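Local coordinates for protein inorganic pyrophosphatase (PDB 3TR4) that probably hydrolyses inorganic pyrophosphate to two phosphate ions in a magnesium-dependent reaction, working as a homohexamer, at residues C55-V60 / D72-T77; M95-E100 / A152-W157. One frame throughout, in Å; residues are numbered along the deposited sequence.

Interaction 1: C55-V60 / D72-T77; sequences CNYGFV and DVLVLT. With MN (manganese (II) ion), chain I.
Asn56 and Val75 form a hydrogen-bonded antiparallel pair in which the asparagine side chain adds a third bond to Val75 and one more to Thr77. With CG beside the backbone N (chi1 -50°), the amide folds back over the neighbouring strand, and Asn56 ND2 donates both to Val75 O (3.0 Å) and to Thr77 OG1 (2.7 Å). The threonine oxygen lies in the amide plane, the carbonyl oxygen is tilted from it. Val75 O is thus gripped twice, since Asn56 N reaches it from the opposite face of the carbonyl plane. Asn56 OD1 accepts from the backbone N of Ala25 and Val81, which fixes the rotation of the amide.

On the other face of the sheet, the Tyr57 ring crosses Leu74, its CG anti to the backbone N (chi1 177°). Leu74 CD2 meets the ring edge at CD1 (3.6 Å) and also touches Cys55 SG (3.8 Å). The phenol oxygen ends beside the carboxylate of Asp72, whose plane is turned 52° from the ring; Tyr57 is a predicted substrate ligand. Asp72 OD2 binds manganese at 2.4 Å and also accepts from Lys106 NZ, while both metal-bound waters lie 3.1 Å from Asp72 OD1, the bond from one of them weak. Asp67 and Asp104 are the other residues of the manganese site. Cys55 CB presses tightly on Leu76 CD2 (3.4 Å).

Tyr57 and Phe59 pair through their backbones with strand 16-23, and Asp72 with strand 106-111, placing this hairpin-like pair inside the central sheet; helix 130-142 packs on Leu74 and Leu76.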
# COMPACT_ATOMS: atom_id res chain seq x y z
N CYS B 55 12.41 3.48 -11.75
CA CYS B 55 13.08 4.49 -10.94
C CYS B 55 12.20 5.73 -10.92
O CYS B 55 11.19 5.78 -11.60
CB CYS B 55 14.45 4.82 -11.53
SG CYS B 55 14.43 5.39 -13.25
N ASN B 56 12.59 6.73 -10.13
CA ASN B 56 11.84 7.99 -10.13
C ASN B 56 12.10 8.74 -11.42
O ASN B 56 13.14 8.58 -12.05
CB ASN B 56 12.19 8.87 -8.92
CG ASN B 56 12.12 8.12 -7.61
OD1 ASN B 56 11.05 7.88 -7.07
ND2 ASN B 56 13.29 7.76 -7.09
N TYR B 57 11.14 9.58 -11.80
CA TYR B 57 11.22 10.30 -13.06
C TYR B 57 10.78 11.74 -12.87
O TYR B 57 9.77 12.00 -12.21
CB TYR B 57 10.36 9.60 -14.11
CG TYR B 57 10.29 10.29 -15.46
CD1 TYR B 57 11.22 10.02 -16.45
CD2 TYR B 57 9.28 11.20 -15.74
CE1 TYR B 57 11.15 10.64 -17.68
CE2 TYR B 57 9.20 11.83 -16.97
CZ TYR B 57 10.14 11.54 -17.94
OH TYR B 57 10.07 12.17 -19.16
N GLY B 58 11.53 12.67 -13.43
CA GLY B 58 11.20 14.08 -13.29
C GLY B 58 11.87 14.93 -14.35
O GLY B 58 12.26 14.43 -15.40
N PHE B 59 12.02 16.21 -14.06
CA PHE B 59 12.63 17.14 -14.99
C PHE B 59 13.43 18.19 -14.24
O PHE B 59 13.25 18.39 -13.04
CB PHE B 59 11.55 17.83 -15.84
CG PHE B 59 10.64 18.73 -15.04
CD1 PHE B 59 9.51 18.23 -14.42
CD2 PHE B 59 10.93 20.08 -14.92
CE1 PHE B 59 8.68 19.06 -13.69
CE2 PHE B 59 10.10 20.92 -14.19
CZ PHE B 59 8.98 20.41 -13.58
N VAL B 60 14.34 18.85 -14.96
CA VAL B 60 15.10 19.97 -14.41
C VAL B 60 14.39 21.27 -14.76
O VAL B 60 14.22 21.58 -15.94
CB VAL B 60 16.52 20.03 -15.00
CG1 VAL B 60 17.36 21.10 -14.29
CG2 VAL B 60 17.19 18.68 -14.91
N ASP B 72 14.53 15.83 -19.19
CA ASP B 72 14.08 14.68 -18.41
C ASP B 72 15.20 14.11 -17.55
O ASP B 72 16.36 14.08 -17.97
CB ASP B 72 13.61 13.55 -19.31
CG ASP B 72 12.41 13.92 -20.15
OD1 ASP B 72 11.68 14.86 -19.77
OD2 ASP B 72 12.20 13.25 -21.18
N VAL B 73 14.84 13.61 -16.38
CA VAL B 73 15.82 12.99 -15.50
C VAL B 73 15.26 11.72 -14.86
O VAL B 73 14.11 11.68 -14.42
CB VAL B 73 16.25 13.95 -14.38
CG1 VAL B 73 17.28 13.29 -13.48
CG2 VAL B 73 16.81 15.23 -14.99
N LEU B 74 16.08 10.67 -14.84
CA LEU B 74 15.78 9.47 -14.08
C LEU B 74 16.58 9.53 -12.79
O LEU B 74 17.80 9.70 -12.81
CB LEU B 74 16.19 8.23 -14.87
CG LEU B 74 15.56 8.11 -16.26
CD1 LEU B 74 16.27 7.04 -17.09
CD2 LEU B 74 14.08 7.81 -16.13
N VAL B 75 15.90 9.39 -11.66
CA VAL B 75 16.60 9.45 -10.38
C VAL B 75 16.46 8.14 -9.60
O VAL B 75 15.36 7.72 -9.28
CB VAL B 75 16.11 10.61 -9.49
CG1 VAL B 75 16.99 10.73 -8.26
CG2 VAL B 75 16.10 11.91 -10.29
N LEU B 76 17.59 7.50 -9.33
CA LEU B 76 17.61 6.30 -8.51
C LEU B 76 17.71 6.68 -7.04
O LEU B 76 18.56 7.48 -6.66
CB LEU B 76 18.79 5.41 -8.89
CG LEU B 76 18.86 4.96 -10.35
CD1 LEU B 76 20.15 4.19 -10.60
CD2 LEU B 76 17.65 4.12 -10.70
N THR B 77 16.85 6.10 -6.23
CA THR B 77 16.83 6.40 -4.80
C THR B 77 16.55 5.12 -4.03
O THR B 77 16.06 4.14 -4.60
CB THR B 77 15.73 7.41 -4.45
OG1 THR B 77 14.46 6.90 -4.85
CG2 THR B 77 15.98 8.74 -5.16
MN MN I . 10.59 14.48 -22.49
O HOH W 1 11.68 16.14 -22.60
O HOH W 2 8.93 15.67 -21.07

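Interaction 2: M95-E100 / A152-W157; sequences MKMEDE and AKVKGW
A classic beta bulge interrupts the antiparallel pairing of 95-100 with 152-157: Lys155 and Gly156 both face Lys96. Lys96 O takes a firm bond from Lys155 N (2.8 Å) and a weak one from Gly156 N, while Lys96 N donates nearly straight down the carbonyl of Gly156. Past the bulge, Glu98 and Lys153 form a regular hydrogen-bonded pair.

The extra residue turns the side chain of Lys155 back toward 95-100. Bends at chi2 and chi4 carry its NZ to Glu98 OE2, a salt bridge of 2.9 Å in which NZ meets OE2 from above the carboxylate plane, 43° out of it. Glu98 reaches this place with CG between its backbone N and carbonyl carbon (chi1 71°) and its chain extended beyond.

The opposite face is apolar. CB of Met95, a selenomethionine, sits over the six-membered ring of Trp157 as a CH-pi contact, 3.8 Å from the centroid, and its selenium lies obliquely to the same ring in a Met-aromatic contact. Val154 stands between the two selenomethionines: CG1 touches Met95 CG (3.9 Å), and CG2 is pressed against Met97 CE (3.4 Å). That methyl also reaches Ala152 CB (3.6 Å). Phe140 of helix 130-142 packs on both selenomethionines, and Ile136 on Trp157.

At the far end Asp99 OD1 accepts from the backbone N of Ala101 and Gly102, with its carboxylate near that of the metal ligand Asp104. The whole is a bulged antiparallel edge, with a salt bridge on one face and, on the other, a hydrophobic layer beneath a helix, in the central sheet of the pyrophosphatase fold.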
# COMPACT_ATOMS: atom_id res chain seq x y z
N MSE B 95 20.82 8.38 -20.75
CA MSE B 95 20.26 7.37 -21.62
C MSE B 95 19.82 8.01 -22.93
O MSE B 95 18.90 8.83 -22.95
CB MSE B 95 19.06 6.69 -20.94
CG MSE B 95 18.55 5.46 -21.67
SE MSE B 95 16.87 4.84 -20.93
CE MSE B 95 15.72 6.26 -21.61
N LYS B 96 20.48 7.64 -24.02
CA LYS B 96 20.16 8.19 -25.33
C LYS B 96 18.96 7.45 -25.92
O LYS B 96 18.94 6.22 -25.96
CB LYS B 96 21.36 8.06 -26.27
CG LYS B 96 22.57 8.88 -25.84
CD LYS B 96 22.33 10.37 -26.02
CE LYS B 96 23.59 11.17 -25.74
NZ LYS B 96 23.42 12.62 -26.05
N MSE B 97 17.96 8.20 -26.36
CA MSE B 97 16.77 7.59 -26.93
C MSE B 97 16.03 8.56 -27.84
O MSE B 97 16.20 9.77 -27.73
CB MSE B 97 15.84 7.05 -25.83
CG MSE B 97 14.62 7.91 -25.53
SE MSE B 97 13.38 7.10 -24.23
CE MSE B 97 12.92 5.47 -25.19
N GLU B 98 15.22 8.01 -28.73
CA GLU B 98 14.35 8.85 -29.55
C GLU B 98 12.93 8.32 -29.49
O GLU B 98 12.70 7.12 -29.30
CB GLU B 98 14.84 8.92 -31.00
CG GLU B 98 14.67 7.64 -31.80
CD GLU B 98 14.99 7.84 -33.27
OE1 GLU B 98 14.37 8.72 -33.91
OE2 GLU B 98 15.86 7.12 -33.80
N ASP B 99 11.96 9.22 -29.61
CA ASP B 99 10.57 8.82 -29.66
C ASP B 99 10.01 9.14 -31.03
O ASP B 99 10.76 9.40 -31.97
CB ASP B 99 9.75 9.49 -28.54
CG ASP B 99 9.85 11.01 -28.57
OD1 ASP B 99 10.09 11.58 -29.65
OD2 ASP B 99 9.66 11.63 -27.50
N GLU B 100 8.68 9.12 -31.16
CA GLU B 100 8.05 9.34 -32.46
C GLU B 100 8.40 10.70 -33.06
O GLU B 100 8.47 10.84 -34.28
CB GLU B 100 6.52 9.17 -32.35
CG GLU B 100 5.83 10.19 -31.46
CD GLU B 100 6.06 9.94 -29.98
OE1 GLU B 100 6.47 8.82 -29.61
OE2 GLU B 100 5.83 10.87 -29.18
N ALA B 152 9.24 4.48 -29.52
CA ALA B 152 10.45 4.69 -28.73
C ALA B 152 11.55 3.76 -29.19
O ALA B 152 11.30 2.63 -29.62
CB ALA B 152 10.16 4.49 -27.26
N LYS B 153 12.78 4.24 -29.10
CA LYS B 153 13.95 3.46 -29.44
C LYS B 153 15.12 3.94 -28.59
O LYS B 153 15.58 5.07 -28.76
CB LYS B 153 14.28 3.60 -30.92
CG LYS B 153 15.52 2.85 -31.38
CD LYS B 153 15.35 1.35 -31.23
CE LYS B 153 16.50 0.60 -31.89
NZ LYS B 153 17.82 0.97 -31.31
N VAL B 154 15.56 3.10 -27.67
CA VAL B 154 16.71 3.44 -26.83
C VAL B 154 18.00 3.08 -27.55
O VAL B 154 18.17 1.95 -28.02
CB VAL B 154 16.65 2.73 -25.47
CG1 VAL B 154 17.93 3.00 -24.67
CG2 VAL B 154 15.43 3.19 -24.70
N LYS B 155 18.91 4.05 -27.65
CA LYS B 155 20.15 3.87 -28.40
C LYS B 155 21.28 3.30 -27.53
O LYS B 155 22.09 2.50 -28.00
CB LYS B 155 20.58 5.20 -29.01
CG LYS B 155 19.50 5.89 -29.83
CD LYS B 155 19.04 5.00 -30.98
CE LYS B 155 17.92 5.67 -31.78
NZ LYS B 155 18.36 6.94 -32.41
N GLY B 156 21.33 3.72 -26.27
CA GLY B 156 22.37 3.27 -25.37
C GLY B 156 22.63 4.24 -24.24
O GLY B 156 21.95 5.25 -24.10
N TRP B 157 23.63 3.92 -23.42
CA TRP B 157 24.02 4.78 -22.31
C TRP B 157 25.31 5.54 -22.63
O TRP B 157 26.26 4.95 -23.14
CB TRP B 157 24.22 3.95 -21.04
CG TRP B 157 22.98 3.27 -20.57
CD1 TRP B 157 22.55 2.02 -20.90
CD2 TRP B 157 22.00 3.81 -19.68
NE1 TRP B 157 21.37 1.75 -20.27
CE2 TRP B 157 21.00 2.83 -19.52
CE3 TRP B 157 21.86 5.03 -19.01
CZ2 TRP B 157 19.89 3.03 -18.71
CZ3 TRP B 157 20.76 5.22 -18.21
CH2 TRP B 157 19.78 4.23 -18.06

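How the interactions relate
Interaction 1 closes before interaction 2 opens along the chain: strand 86-99, which supplies 95-100, is the next strand after 72-75. Their centres lie 16 Å apart and their nearest atoms about 4 Å, without touching. Both belong to one mixed sheet, joined by two strands: 106-111 pairs with 72-75 and 86-99, and 16-23 with 56-59 and 86-99. The sheet thus closes on itself, consistent with the barrel of this family. Helix 130-142 packs against side chains of both. Interaction 1 is buried near the chain centre and supplies a manganese ligand; interaction 2 lies farther out. The metal ligand Asp104 connects them, sharing the ion with Asp72 and pairing through its backbone with Met97.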